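Local atomic coordinates of 2-ON-2 hemoglobin (Agrobacterium tumefaciens, PDB entry 2XYK), a protein that binds heme b and probably binds and carries oxygen, as a member of the group II truncated hemoglobins. Residues P65-V68 with E69-H73; K52-D55 with Y56-Y60; T5-L8 with Y9-I12. All blocks are in the same frame, centred on the assembly; numbering follows the deposited sequence.

In the fold
Contact 3 comes first along the chain, at residues 5-12, where a loop enters helix 8-12. Contact 2 follows within helix 47-60, and contact 1 comes last, in helix 66-71. These two helices follow each other in the chain, and the centres of contacts 1 and 2 are about 9 Å apart. They touch directly, and both reach the heme, which ties the two helices to one cofactor. Contact 3 lies farther out. Its centre is about 15 Å from that of contact 2 and about 20 Å from that of contact 1. It touches contact 2 lightly, where Y9 packs on the backbone of T58, and takes no part in the heme pocket.

Contact 1. Residues P65-V68 with E69-H73; sequences PVYV and EKHGH. With HEM (protoporphyrin IX containing Fe), chain C.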
loop_
_atom_site.group_PDB
_atom_site.type_symbol
_atom_site.label_atom_id
_atom_site.label_comp_id
_atom_site.label_asym_id
_atom_site.label_seq_id
_atom_site.Cartn_x
_atom_site.Cartn_y
_atom_site.Cartn_z
ATOM N N PRO A 65 -3.925 14.767 3.726
ATOM C CA PRO A 65 -4.332 14.362 2.366
ATOM C C PRO A 65 -3.320 14.737 1.256
ATOM O O PRO A 65 -3.673 15.457 0.300
ATOM C CB PRO A 65 -5.661 15.127 2.184
ATOM C CG PRO A 65 -5.411 16.407 2.975
ATOM C CD PRO A 65 -4.795 15.847 4.238
ATOM N N VAL A 66 -2.082 14.249 1.407
ATOM C CA VAL A 66 -0.941 14.632 0.564
ATOM C C VAL A 66 -1.010 14.074 -0.868
ATOM O O VAL A 66 -0.556 14.726 -1.826
ATOM C CB VAL A 66 0.431 14.214 1.222
ATOM C CG1 VAL A 66 1.607 14.578 0.310
ATOM C CG2 VAL A 66 0.606 14.899 2.530
ATOM N N TYR A 67 -1.580 12.873 -1.019
ATOM C CA TYR A 67 -1.684 12.272 -2.339
ATOM C C TYR A 67 -2.681 13.095 -3.172
ATOM O O TYR A 67 -2.400 13.502 -4.299
ATOM C CB TYR A 67 -2.135 10.805 -2.245
ATOM C CG TYR A 67 -2.317 10.192 -3.600
ATOM C CD1 TYR A 67 -3.507 10.365 -4.303
ATOM C CD2 TYR A 67 -1.290 9.457 -4.205
ATOM C CE1 TYR A 67 -3.670 9.837 -5.561
ATOM C CE2 TYR A 67 -1.465 8.916 -5.483
ATOM C CZ TYR A 67 -2.656 9.124 -6.139
ATOM O OH TYR A 67 -2.848 8.604 -7.395
ATOM N N VAL A 68 -3.847 13.362 -2.604
ATOM C CA VAL A 68 -4.841 14.127 -3.341
ATOM C C VAL A 68 -4.344 15.549 -3.695
ATOM O O VAL A 68 -4.467 15.984 -4.841
ATOM C CB VAL A 68 -6.231 14.023 -2.706
ATOM C CG1 VAL A 68 -7.220 14.986 -3.405
ATOM C CG2 VAL A 68 -6.720 12.584 -2.847
ATOM N N GLU A 69 -3.716 16.223 -2.733
ATOM C CA GLU A 69 -3.078 17.529 -2.966
ATOM C C GLU A 69 -2.201 17.552 -4.227
ATOM O O GLU A 69 -2.242 18.517 -4.983
ATOM C CB GLU A 69 -2.226 17.916 -1.765
ATOM C CG GLU A 69 -2.238 19.399 -1.453
ATOM C CD GLU A 69 -1.156 19.807 -0.458
ATOM O OE1 GLU A 69 -0.862 19.009 0.478
ATOM O OE2 GLU A 69 -0.601 20.930 -0.625
ATOM N N LYS A 70 -1.420 16.494 -4.451
ATOM C CA LYS A 70 -0.492 16.432 -5.595
ATOM C C LYS A 70 -1.120 15.922 -6.884
ATOM O O LYS A 70 -0.913 16.491 -7.945
ATOM C CB LYS A 70 0.742 15.568 -5.278
ATOM C CG LYS A 70 1.514 15.989 -4.045
ATOM C CD LYS A 70 2.668 15.027 -3.764
ATOM C CE LYS A 70 3.518 15.536 -2.589
ATOM N NZ LYS A 70 4.567 14.511 -2.382
ATOM N N HIS A 71 -1.892 14.848 -6.783
ATOM C CA HIS A 71 -2.338 14.108 -7.963
ATOM C C HIS A 71 -3.852 14.200 -8.200
ATOM O O HIS A 71 -4.339 13.785 -9.248
ATOM C CB HIS A 71 -1.872 12.637 -7.842
ATOM C CG HIS A 71 -0.469 12.485 -7.308
ATOM N ND1 HIS A 71 0.649 12.806 -8.050
ATOM C CD2 HIS A 71 -0.007 12.046 -6.109
ATOM C CE1 HIS A 71 1.740 12.586 -7.332
ATOM N NE2 HIS A 71 1.370 12.128 -6.148
ATOM N N GLY A 72 -4.606 14.758 -7.241
ATOM C CA GLY A 72 -6.064 14.868 -7.406
ATOM C C GLY A 72 -6.741 13.537 -7.100
ATOM O O GLY A 72 -6.218 12.761 -6.333
ATOM N N HIS A 73 -7.906 13.277 -7.702
ATOM C CA HIS A 73 -8.687 12.064 -7.388
ATOM C C HIS A 73 -7.938 10.754 -7.629
ATOM O O HIS A 73 -7.392 10.567 -8.724
ATOM C CB HIS A 73 -10.008 12.092 -8.154
ATOM C CG HIS A 73 -11.041 12.946 -7.492
ATOM N ND1 HIS A 73 -11.585 12.626 -6.259
ATOM C CD2 HIS A 73 -11.596 14.129 -7.865
ATOM C CE1 HIS A 73 -12.445 13.571 -5.911
ATOM N NE2 HIS A 73 -12.471 14.494 -6.867
HETATM C CHA HEM C . 0.533 2.423 -8.629
HETATM C CHB HEM C . 0.554 -2.481 -9.062
HETATM C CHC HEM C . -2.986 -2.657 -5.699
HETATM C CHD HEM C . -2.103 1.954 -4.540
HETATM C C1A HEM C . 0.787 1.133 -9.080
HETATM C C2A HEM C . 1.599 0.771 -10.228
HETATM C C3A HEM C . 1.602 -0.560 -10.357
HETATM C C4A HEM C . 0.800 -1.119 -9.281
HETATM C CMA HEM C . 2.317 -1.440 -11.435
HETATM C CAA HEM C . 2.314 1.819 -11.119
HETATM C CBA HEM C . 3.583 2.279 -10.360
HETATM C CGA HEM C . 4.070 3.687 -10.702
HETATM O O1A HEM C . 3.374 4.505 -11.372
HETATM O O2A HEM C . 5.201 4.023 -10.276
HETATM C C1B HEM C . -0.429 -2.979 -8.218
HETATM C C2B HEM C . -0.876 -4.360 -8.065
HETATM C C3B HEM C . -1.854 -4.379 -7.130
HETATM C C4B HEM C . -2.054 -3.022 -6.662
HETATM C CMB HEM C . -0.335 -5.591 -8.811
HETATM C CAB HEM C . -2.674 -5.583 -6.593
HETATM C CBB HEM C . -3.634 -6.135 -7.341
HETATM C C1C HEM C . -3.035 -1.451 -5.059
HETATM C C2C HEM C . -3.836 -1.144 -3.904
HETATM C C3C HEM C . -3.596 0.130 -3.557
HETATM C C4C HEM C . -2.631 0.666 -4.508
HETATM C CMC HEM C . -4.778 -2.185 -3.252
HETATM C CAC HEM C . -4.239 0.907 -2.373
HETATM C CBC HEM C . -4.173 0.416 -1.115
HETATM C C1D HEM C . -1.392 2.562 -5.558
HETATM C C2D HEM C . -1.130 3.987 -5.702
HETATM C C3D HEM C . -0.314 4.127 -6.976
HETATM C C4D HEM C . -0.158 2.787 -7.486
HETATM C CMD HEM C . -1.581 5.117 -4.745
HETATM C CAD HEM C . 0.231 5.434 -7.605
HETATM C CBD HEM C . -0.898 5.884 -8.539
HETATM C CGD HEM C . -0.476 7.056 -9.398
HETATM O O1D HEM C . 0.205 6.854 -10.440
HETATM O O2D HEM C . -0.825 8.189 -9.013
HETATM N NA HEM C . 0.317 -0.042 -8.523
HETATM N NB HEM C . -1.161 -2.204 -7.331
HETATM N NC HEM C . -2.320 -0.333 -5.412
HETATM N ND HEM C . -0.797 1.904 -6.619
HETATM FE FE HEM C . -1.020 -0.144 -6.972
HETATM O O HOH W 1 0.426 -0.384 -5.711
#
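Y67 and H71 sit one turn apart on helix 66-71, and their side chains cross at about a right angle. CD2 of H71 lies over one face of the Y67 ring, toward the rim, 3.5 Å from Y67 CD2. The two rings are oblique, with planes at 51°. CB of H71 lies over the same ring and makes a CH-pi contact, 4.2 Å from its centroid. The Y67 ring leaves the helix with CG opposite the backbone N (chi1 177°), which carries its phenol end toward the heme. There Y67 OH donates to the propionate oxygen O2D of the heme at 2.6 Å. The position of this hydroxyl is less sure, because it is modelled too close to another atom.

Beside this pair, V66 and K70 run side by side and point the same way. V66 CG1 meets K70 CE at 3.6 Å. The extended lysine chain then takes its ammonium group to a salt bridge with D55 of helix 47-60.

The backbone fixes this spacing. H71 N bonds to Y67 O at 2.9 Å, and E69 N bonds to O of P65, the N-cap residue. At the far end G72 leaves the helix with positive phi, while its N still bonds to V68 O at 2.7 Å. The carbonyl oxygen of G72 receives a CA-H...O contact from V68 CA.

The chemistry implies two polar ties from one short helix, one to D55 of helix 47-60 and one, less surely placed, to the heme propionate. The H71 imidazole packs on the ring that carries the hydroxyl, and V66 lies along the lysine chain that ends at D55.

Contact 2. Residues K52-D55 with Y56-Y60; sequences KFYD and YLTGY. With HEM (protoporphyrin IX containing Fe), chain C.
The carbonyl oxygen Y54 O is gripped twice by T58. The hydroxyl T58 OG1 donates to it at 2.7 Å, from above the carbonyl plane. The amide T58 N donates at 2.9 Å, from the opposite face of that plane. The hydroxyl can bend back in this way because OG1 stands beside its own backbone N (chi1 -64°). It also lies over one face of the Y54 ring, toward the rim. The phenol end of Y54 is held by D15 of helix 14-31.

One residue earlier along the helix, L57 packs on F53. L57 CD1 sits over the face of the F53 ring, 3.9 Å from its centroid and 14° off the ring normal. L57 CG also touches F53 CE1. L57 N bonds to F53 O at 2.7 Å, which keeps the two residues in step.

Helix 47-60 corresponds to helix E of the 2-on-2 globin fold, and F53 extends on the side of the heme where the water binds the iron. The edge of the F53 ring meets the vinyl carbon CBC of the heme, and F53 CE1 comes 3.6 Å from the meso carbon CHD. Y56 adds its CB and ring against the heme methyl CMD.

K52 reaches both propionates. A bend at chi3 (-69°) turns the end of the chain over to them, where NZ donates to O1A at 2.7 Å and to O1D at 3.2 Å. The lysine charge would probably offset the two carboxylates. F97 of helix 87-104 touches both F53 and L57.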
loop_
_atom_site.group_PDB
_atom_site.type_symbol
_atom_site.label_atom_id
_atom_site.label_comp_id
_atom_site.label_asym_id
_atom_site.label_seq_id
_atom_site.Cartn_x
_atom_site.Cartn_y
_atom_site.Cartn_z
ATOM N N LYS A 52 4.720 7.870 -4.174
ATOM C CA LYS A 52 3.272 7.960 -4.390
ATOM C C LYS A 52 2.466 7.103 -3.401
ATOM O O LYS A 52 1.445 7.558 -2.874
ATOM C CB LYS A 52 2.914 7.617 -5.834
ATOM C CG LYS A 52 3.357 8.658 -6.842
ATOM C CD LYS A 52 2.859 8.334 -8.222
ATOM C CE LYS A 52 3.562 7.123 -8.749
ATOM N NZ LYS A 52 3.440 6.980 -10.247
ATOM N N PHE A 53 2.923 5.879 -3.141
ATOM C CA PHE A 53 2.211 4.967 -2.234
ATOM C C PHE A 53 2.276 5.482 -0.805
ATOM O O PHE A 53 1.289 5.444 -0.085
ATOM C CB PHE A 53 2.750 3.531 -2.342
ATOM C CG PHE A 53 1.802 2.471 -1.802
ATOM C CD1 PHE A 53 0.414 2.633 -1.876
ATOM C CD2 PHE A 53 2.302 1.309 -1.228
ATOM C CE1 PHE A 53 -0.466 1.648 -1.387
ATOM C CE2 PHE A 53 1.430 0.309 -0.717
ATOM C CZ PHE A 53 0.065 0.469 -0.812
ATOM N N TYR A 54 3.436 5.991 -0.412
ATOM C CA TYR A 54 3.604 6.599 0.896
ATOM C C TYR A 54 2.626 7.775 1.068
ATOM O O TYR A 54 1.954 7.859 2.097
ATOM C CB TYR A 54 5.081 7.014 1.066
ATOM C CG TYR A 54 5.342 8.089 2.065
ATOM C CD1 TYR A 54 5.392 7.815 3.452
ATOM C CD2 TYR A 54 5.570 9.395 1.636
ATOM C CE1 TYR A 54 5.628 8.850 4.374
ATOM C CE2 TYR A 54 5.812 10.415 2.530
ATOM C CZ TYR A 54 5.845 10.148 3.894
ATOM O OH TYR A 54 6.097 11.195 4.738
ATOM N N ASP A 55 2.530 8.661 0.061
ATOM C CA ASP A 55 1.574 9.784 0.096
ATOM C C ASP A 55 0.130 9.280 0.106
ATOM O O ASP A 55 -0.707 9.819 0.828
ATOM C CB ASP A 55 1.724 10.709 -1.126
ATOM C CG ASP A 55 2.954 11.616 -1.061
ATOM O OD1 ASP A 55 3.636 11.681 0.007
ATOM O OD2 ASP A 55 3.261 12.228 -2.117
ATOM N N TYR A 56 -0.155 8.267 -0.726
ATOM C CA TYR A 56 -1.492 7.678 -0.772
ATOM C C TYR A 56 -1.854 7.104 0.598
ATOM O O TYR A 56 -2.949 7.323 1.087
ATOM C CB TYR A 56 -1.636 6.579 -1.837
ATOM C CG TYR A 56 -3.023 5.939 -1.791
ATOM C CD1 TYR A 56 -4.084 6.534 -2.452
ATOM C CD2 TYR A 56 -3.287 4.802 -1.006
ATOM C CE1 TYR A 56 -5.385 6.009 -2.380
ATOM C CE2 TYR A 56 -4.605 4.250 -0.924
ATOM C CZ TYR A 56 -5.627 4.873 -1.637
ATOM O OH TYR A 56 -6.916 4.404 -1.616
ATOM N N LEU A 57 -0.940 6.360 1.213
ATOM C CA LEU A 57 -1.254 5.716 2.492
ATOM C C LEU A 57 -1.370 6.724 3.655
ATOM O O LEU A 57 -2.196 6.564 4.549
ATOM C CB LEU A 57 -0.238 4.613 2.812
ATOM C CG LEU A 57 -0.430 3.276 2.092
ATOM C CD1 LEU A 57 0.739 2.361 2.484
ATOM C CD2 LEU A 57 -1.766 2.601 2.423
ATOM N N THR A 58 -0.540 7.760 3.615
ATOM C CA THR A 58 -0.590 8.831 4.572
ATOM C C THR A 58 -2.027 9.399 4.646
ATOM O O THR A 58 -2.592 9.457 5.736
ATOM C CB THR A 58 0.483 9.906 4.205
ATOM O OG1 THR A 58 1.791 9.318 4.331
ATOM C CG2 THR A 58 0.419 11.130 5.105
ATOM N N GLY A 59 -2.600 9.805 3.505
ATOM C CA GLY A 59 -3.984 10.323 3.441
ATOM C C GLY A 59 -5.035 9.255 3.767
ATOM O O GLY A 59 -5.904 9.474 4.625
ATOM N N TYR A 60 -4.951 8.105 3.080
ATOM C CA TYR A 60 -5.862 6.969 3.296
ATOM C C TYR A 60 -6.058 6.558 4.801
ATOM O O TYR A 60 -7.164 6.163 5.215
ATOM C CB TYR A 60 -5.367 5.771 2.472
ATOM C CG TYR A 60 -6.195 4.522 2.642
ATOM C CD1 TYR A 60 -7.364 4.321 1.887
ATOM C CD2 TYR A 60 -5.819 3.545 3.552
ATOM C CE1 TYR A 60 -8.142 3.171 2.042
ATOM C CE2 TYR A 60 -6.593 2.386 3.729
ATOM C CZ TYR A 60 -7.751 2.203 2.965
ATOM O OH TYR A 60 -8.497 1.053 3.147
HETATM C CHA HEM C . 0.533 2.423 -8.629
HETATM C CHB HEM C . 0.554 -2.481 -9.062
HETATM C CHC HEM C . -2.986 -2.657 -5.699
HETATM C CHD HEM C . -2.103 1.954 -4.540
HETATM C C1A HEM C . 0.787 1.133 -9.080
HETATM C C2A HEM C . 1.599 0.771 -10.228
HETATM C C3A HEM C . 1.602 -0.560 -10.357
HETATM C C4A HEM C . 0.800 -1.119 -9.281
HETATM C CMA HEM C . 2.317 -1.440 -11.435
HETATM C CAA HEM C . 2.314 1.819 -11.119
HETATM C CBA HEM C . 3.583 2.279 -10.360
HETATM C CGA HEM C . 4.070 3.687 -10.702
HETATM O O1A HEM C . 3.374 4.505 -11.372
HETATM O O2A HEM C . 5.201 4.023 -10.276
HETATM C C1B HEM C . -0.429 -2.979 -8.218
HETATM C C2B HEM C . -0.876 -4.360 -8.065
HETATM C C3B HEM C . -1.854 -4.379 -7.130
HETATM C C4B HEM C . -2.054 -3.022 -6.662
HETATM C CMB HEM C . -0.335 -5.591 -8.811
HETATM C CAB HEM C . -2.674 -5.583 -6.593
HETATM C CBB HEM C . -3.634 -6.135 -7.341
HETATM C C1C HEM C . -3.035 -1.451 -5.059
HETATM C C2C HEM C . -3.836 -1.144 -3.904
HETATM C C3C HEM C . -3.596 0.130 -3.557
HETATM C C4C HEM C . -2.631 0.666 -4.508
HETATM C CMC HEM C . -4.778 -2.185 -3.252
HETATM C CAC HEM C . -4.239 0.907 -2.373
HETATM C CBC HEM C . -4.173 0.416 -1.115
HETATM C C1D HEM C . -1.392 2.562 -5.558
HETATM C C2D HEM C . -1.130 3.987 -5.702
HETATM C C3D HEM C . -0.314 4.127 -6.976
HETATM C C4D HEM C . -0.158 2.787 -7.486
HETATM C CMD HEM C . -1.581 5.117 -4.745
HETATM C CAD HEM C . 0.231 5.434 -7.605
HETATM C CBD HEM C . -0.898 5.884 -8.539
HETATM C CGD HEM C . -0.476 7.056 -9.398
HETATM O O1D HEM C . 0.205 6.854 -10.440
HETATM O O2D HEM C . -0.825 8.189 -9.013
HETATM N NA HEM C . 0.317 -0.042 -8.523
HETATM N NB HEM C . -1.161 -2.204 -7.331
HETATM N NC HEM C . -2.320 -0.333 -5.412
HETATM N ND HEM C . -0.797 1.904 -6.619
HETATM FE FE HEM C . -1.020 -0.144 -6.972
HETATM O O HOH W 1 0.426 -0.384 -5.711
#

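Contact 3. Residues T5-L8 with Y9-I12; sequences TVTL and YEAI
The side chains of T7 and E10 cross obliquely, and each turns back to the backbone of the other. T7 OG1 stands between its own N and carbonyl carbon (chi1 54°), a crowded position that aims it at the first turn of the helix. It accepts from E10 N at 3.1 Å, in a nearly straight bond with 167° at the hydrogen. In return, the extended E10 chain carries its carboxylate to T7 N, and E10 OE1 accepts at 3.0 Å. The N-H meets OE1 on its anti side and 28° out of the carboxylate plane. The second oxygen, OE2, has a weak hydrogen bond with S2.

V6 also crosses E10 obliquely. Its CB comes 3.2 Å from E10 OE1, while V6 CG2 reaches A11 CB at 4.2 Å. The methyl of A11 also lies close to T7 O. That carbonyl oxygen accepts from A11 N at 2.8 Å, the first i to i+4 bond of the turn. The next is I12 N to L8 O, and both CG1 and CG2 of I12 lie beside this oxygen.

The other side chains turn into the fold. L8 packs on I113 and I114 of helix 108-125. Y9 leads its ring away from this turn to D15 and V18 of helix 14-31, and I12 reaches L110.

The reciprocal bonds of T7 and E10 make a capping box. Each serves a backbone N-H at the start of a helix. Here the box closes the N-terminal end of helix 8-12, the first helix of this globin chain.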
loop_
_atom_site.group_PDB
_atom_site.type_symbol
_atom_site.label_atom_id
_atom_site.label_comp_id
_atom_site.label_asym_id
_atom_site.label_seq_id
_atom_site.Cartn_x
_atom_site.Cartn_y
_atom_site.Cartn_z
ATOM N N THR A 5 -11.552 9.592 20.513
ATOM C CA THR A 5 -11.095 8.654 19.465
ATOM C C THR A 5 -9.819 9.190 18.785
ATOM O O THR A 5 -9.457 10.361 18.930
ATOM C CB THR A 5 -12.168 8.297 18.381
ATOM O OG1 THR A 5 -12.589 9.485 17.711
ATOM C CG2 THR A 5 -13.394 7.579 18.989
ATOM N N VAL A 6 -9.125 8.310 18.066
ATOM C CA VAL A 6 -7.946 8.693 17.293
ATOM C C VAL A 6 -8.049 8.083 15.875
ATOM O O VAL A 6 -8.775 7.125 15.674
ATOM C CB VAL A 6 -6.636 8.228 18.010
ATOM C CG1 VAL A 6 -6.520 8.852 19.405
ATOM C CG2 VAL A 6 -6.582 6.724 18.111
ATOM N N THR A 7 -7.320 8.625 14.897
ATOM C CA THR A 7 -7.290 8.016 13.535
ATOM C C THR A 7 -6.436 6.759 13.485
ATOM O O THR A 7 -5.617 6.519 14.381
ATOM C CB THR A 7 -6.758 9.008 12.465
ATOM O OG1 THR A 7 -5.479 9.515 12.881
ATOM C CG2 THR A 7 -7.728 10.176 12.310
ATOM N N LEU A 8 -6.614 5.947 12.445
ATOM C CA LEU A 8 -5.684 4.847 12.204
ATOM C C LEU A 8 -4.228 5.356 12.114
ATOM O O LEU A 8 -3.301 4.716 12.656
ATOM C CB LEU A 8 -6.050 4.072 10.933
ATOM C CG LEU A 8 -7.150 3.023 11.051
ATOM C CD1 LEU A 8 -7.767 2.766 9.687
ATOM C CD2 LEU A 8 -6.564 1.724 11.667
ATOM N N TYR A 9 -4.032 6.492 11.430
ATOM C CA TYR A 9 -2.697 7.097 11.274
ATOM C C TYR A 9 -2.077 7.317 12.641
ATOM O O TYR A 9 -0.946 6.878 12.896
ATOM C CB TYR A 9 -2.802 8.441 10.558
ATOM C CG TYR A 9 -1.509 9.120 10.104
ATOM C CD1 TYR A 9 -0.772 8.639 9.000
ATOM C CD2 TYR A 9 -1.074 10.307 10.717
ATOM C CE1 TYR A 9 0.380 9.317 8.546
ATOM C CE2 TYR A 9 0.084 10.996 10.268
ATOM C CZ TYR A 9 0.806 10.501 9.190
ATOM O OH TYR A 9 1.929 11.185 8.737
ATOM N N GLU A 10 -2.820 8.005 13.511
ATOM C CA GLU A 10 -2.364 8.228 14.891
ATOM C C GLU A 10 -2.080 6.898 15.585
ATOM O O GLU A 10 -1.003 6.686 16.164
ATOM C CB GLU A 10 -3.416 9.024 15.672
ATOM C CG GLU A 10 -3.350 10.516 15.438
ATOM C CD GLU A 10 -4.560 11.271 16.037
ATOM O OE1 GLU A 10 -5.615 10.644 16.259
ATOM O OE2 GLU A 10 -4.449 12.480 16.264
ATOM N N ALA A 11 -3.044 5.995 15.488
ATOM C CA ALA A 11 -2.999 4.686 16.176
ATOM C C ALA A 11 -1.753 3.812 15.867
ATOM O O ALA A 11 -1.254 3.099 16.746
ATOM C CB ALA A 11 -4.311 3.906 15.896
ATOM N N ILE A 12 -1.284 3.827 14.618
ATOM C CA ILE A 12 -0.149 2.975 14.210
ATOM C C ILE A 12 1.206 3.664 14.356
ATOM O O ILE A 12 2.225 3.026 14.172
ATOM C CB ILE A 12 -0.288 2.454 12.758
ATOM C CG1 ILE A 12 -0.074 3.590 11.728
ATOM C CG2 ILE A 12 -1.630 1.689 12.564
ATOM C CD1 ILE A 12 0.051 3.094 10.255
#